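PDB 3IPZ: monothiol glutaredoxin-S14, chloroplastic from Arabidopsis thaliana, which forms a homodimer bridged by a [2Fe-2S] cluster, may donate Fe-S clusters to other proteins and may regulate CAX cation transporters. Local coordinates for residues L91-K95 with T96-Q100. Residues are numbered along the deposited sequence; the frame is centred on the assembly and turned at random.
Sequences LEAFK and TGELQ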
ATOM      1  N   LEU A  91      -2.768   5.736  -9.579  1.00 36.20           N
ATOM      2  CA  LEU A  91      -3.353   6.946 -10.141  1.00 34.89           C
ATOM      3  C   LEU A  91      -4.165   6.585 -11.379  1.00 39.53           C
ATOM      4  O   LEU A  91      -5.289   7.054 -11.561  1.00 48.62           O
ATOM      5  CB  LEU A  91      -2.250   7.931 -10.526  1.00 38.68           C
ATOM      6  CG  LEU A  91      -2.541   9.433 -10.430  1.00 46.86           C
ATOM      7  CD1 LEU A  91      -1.743  10.134 -11.517  1.00 46.05           C
ATOM      8  CD2 LEU A  91      -4.021   9.739 -10.611  1.00 51.37           C
ATOM      9  N   GLU A  92      -3.587   5.742 -12.229  1.00 35.54           N
ATOM     10  CA  GLU A  92      -4.254   5.324 -13.453  1.00 38.86           C
ATOM     11  C   GLU A  92      -5.524   4.524 -13.170  1.00 39.09           C
ATOM     12  O   GLU A  92      -6.562   4.765 -13.778  1.00 39.96           O
ATOM     13  CB  GLU A  92      -3.288   4.495 -14.305  1.00 38.54           C
ATOM     14  CG  GLU A  92      -3.876   3.935 -15.593  1.00 41.85           C
ATOM     15  CD  GLU A  92      -4.223   5.003 -16.618  1.00 45.53           C
ATOM     16  OE1 GLU A  92      -3.760   6.156 -16.475  1.00 47.99           O
ATOM     17  OE2 GLU A  92      -4.950   4.671 -17.579  1.00 59.19           O
ATOM     18  N   ALA A  93      -5.440   3.570 -12.251  1.00 33.21           N
ATOM     19  CA  ALA A  93      -6.590   2.751 -11.910  1.00 27.71           C
ATOM     20  C   ALA A  93      -7.664   3.631 -11.290  1.00 38.20           C
ATOM     21  O   ALA A  93      -8.841   3.273 -11.265  1.00 34.08           O
ATOM     22  CB  ALA A  93      -6.189   1.657 -10.948  1.00 29.42           C
ATOM     23  N   PHE A  94      -7.247   4.784 -10.775  1.00 38.50           N
ATOM     24  CA  PHE A  94      -8.184   5.725 -10.183  1.00 39.05           C
ATOM     25  C   PHE A  94      -8.964   6.423 -11.302  1.00 46.97           C
ATOM     26  O   PHE A  94     -10.192   6.461 -11.281  1.00 45.13           O
ATOM     27  CB  PHE A  94      -7.440   6.763  -9.349  1.00 39.59           C
ATOM     28  CG  PHE A  94      -8.321   7.861  -8.838  1.00 37.97           C
ATOM     29  CD1 PHE A  94      -9.408   7.573  -8.022  1.00 36.07           C
ATOM     30  CD2 PHE A  94      -8.067   9.185  -9.174  1.00 41.04           C
ATOM     31  CE1 PHE A  94     -10.233   8.594  -7.544  1.00 43.62           C
ATOM     32  CE2 PHE A  94      -8.887  10.217  -8.703  1.00 51.13           C
ATOM     33  CZ  PHE A  94      -9.971   9.918  -7.886  1.00 45.20           C
ATOM     34  N   LYS A  95      -8.238   6.974 -12.272  1.00 41.81           N
ATOM     35  CA  LYS A  95      -8.846   7.654 -13.417  1.00 45.12           C
ATOM     36  C   LYS A  95      -9.734   6.687 -14.192  1.00 44.28           C
ATOM     37  O   LYS A  95     -10.792   7.043 -14.705  1.00 48.48           O
ATOM     38  CB  LYS A  95      -7.764   8.162 -14.369  1.00 39.62           C
ATOM     39  CG  LYS A  95      -6.823   9.200 -13.790  1.00 50.99           C
ATOM     40  CD  LYS A  95      -5.762   9.565 -14.824  1.00 52.59           C
ATOM     41  CE  LYS A  95      -4.726  10.536 -14.273  1.00 65.70           C
ATOM     42  NZ  LYS A  95      -3.586  10.701 -15.226  1.00 66.30           N
ATOM     43  N   THR A  96      -9.280   5.451 -14.256  1.00 42.19           N
ATOM     44  CA  THR A  96      -9.952   4.391 -14.975  1.00 38.20           C
ATOM     45  C   THR A  96     -11.188   3.805 -14.294  1.00 49.74           C
ATOM     46  O   THR A  96     -12.107   3.325 -14.968  1.00 50.72           O
ATOM     47  CB  THR A  96      -8.918   3.295 -15.243  1.00 43.92           C
ATOM     48  OG1 THR A  96      -8.582   3.297 -16.634  1.00 49.75           O
ATOM     49  CG2 THR A  96      -9.402   1.952 -14.796  1.00 30.62           C
ATOM     50  N   GLY A  97     -11.211   3.834 -12.965  1.00 45.46           N
ATOM     51  CA  GLY A  97     -12.330   3.269 -12.232  1.00 36.23           C
ATOM     52  C   GLY A  97     -12.000   1.872 -11.724  1.00 42.71           C
ATOM     53  O   GLY A  97     -12.743   1.301 -10.912  1.00 40.59           O
ATOM     54  N   GLU A  98     -10.882   1.319 -12.204  1.00 37.75           N
ATOM     55  CA  GLU A  98     -10.414  -0.015 -11.799  1.00 43.57           C
ATOM     56  C   GLU A  98     -10.045  -0.064 -10.298  1.00 38.08           C
ATOM     57  O   GLU A  98     -10.211  -1.085  -9.631  1.00 37.02           O
ATOM     58  CB  GLU A  98      -9.202  -0.409 -12.642  1.00 41.11           C
ATOM     59  CG  GLU A  98      -8.599  -1.771 -12.310  1.00 64.72           C
ATOM     60  CD  GLU A  98      -7.317  -2.052 -13.093  1.00 68.85           C
ATOM     61  OE1 GLU A  98      -7.311  -1.822 -14.323  1.00 81.33           O
ATOM     62  OE2 GLU A  98      -6.322  -2.510 -12.487  1.00 62.57           O
ATOM     63  N   LEU A  99      -9.542   1.049  -9.780  1.00 32.78           N
ATOM     64  CA  LEU A  99      -9.177   1.143  -8.375  1.00 39.61           C
ATOM     65  C   LEU A  99     -10.439   0.911  -7.531  1.00 32.97           C
ATOM     66  O   LEU A  99     -10.439   0.124  -6.592  1.00 39.05           O
ATOM     67  CB  LEU A  99      -8.617   2.541  -8.079  1.00 28.78           C
ATOM     68  CG  LEU A  99      -7.623   2.711  -6.924  1.00 40.35           C
ATOM     69  CD1 LEU A  99      -7.764   4.110  -6.396  1.00 31.24           C
ATOM     70  CD2 LEU A  99      -7.863   1.712  -5.819  1.00 31.01           C
ATOM     71  N   GLN A 100     -11.516   1.606  -7.880  1.00 42.42           N
ATOM     72  CA  GLN A 100     -12.776   1.479  -7.157  1.00 47.65           C
ATOM     73  C   GLN A 100     -13.327   0.062  -7.242  1.00 46.80           C
ATOM     74  O   GLN A 100     -13.779  -0.502  -6.240  1.00 44.29           O
ATOM     75  CB  GLN A 100     -13.794   2.484  -7.692  1.00 46.95           C
ATOM     76  CG  GLN A 100     -13.359   3.929  -7.505  1.00 49.11           C
ATOM     77  CD  GLN A 100     -12.450   4.462  -8.621  1.00 61.47           C
ATOM     78  OE1 GLN A 100     -11.605   3.746  -9.171  1.00 47.32           O
ATOM     79  NE2 GLN A 100     -12.614   5.740  -8.938  1.00 52.27           N
TER
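Leu99 reaches back to Ala93 through both backbone and side chain, illustrating how one carbonyl can end one helix and orient the next. Leu99 N gives Ala93 O a nearly straight hydrogen bond of 2.8 Å, arriving from above the carbonyl plane. Gly97 N shares Ala93 O, weakly, at 3.0 Å, and makes a second weak bond to Phe94 O. One residue earlier, Thr96 N closes the last regular i to i+4 bond, on Glu92 O (2.8 Å).

The apolar contacts follow this backbone grip. Ala93 CB packs against Leu99 CB at 3.9 Å, and Glu98 CB comes up beside the same methyl. Farther along the Leu99 side chain, the CD1 methyl meets Phe94 CB (4.0 Å). Phe94 carries its CG anti to the backbone N (chi1 173°), which sends the ring towards helix 34-45, and the amide of Gln100 approaches it obliquely, with 13° between the planes. A bend at chi2 brings that amide back toward the helix end, setting Gln100 CD 4.0 Å from Phe94 O. Were Gln100 an alanine, the Phe94 ring would probably lose its polar neighbour and a gap would open beside Phe94 O.

Farther out, Leu46 meets Phe94, Leu99 and Gln100, and Ile42 of helix 34-45 touches Phe94 and Leu99, while Phe84 of strand 82-85 touches Ala93 and Glu98. Gly97, at positive phi, turns the chain and is also the N-cap of helix 98-108; a CB would jam against the preceding carbonyl O. The result is a helix C-terminus with glycine at C', Schellman-like in its weak Gly97 N to Phe94 O bond but with Leu99 N rather than Glu98 N bonded to Ala93 O, joining helices 87-96 and 98-108 at the C-terminal end of the thioredoxin-like glutaredoxin fold.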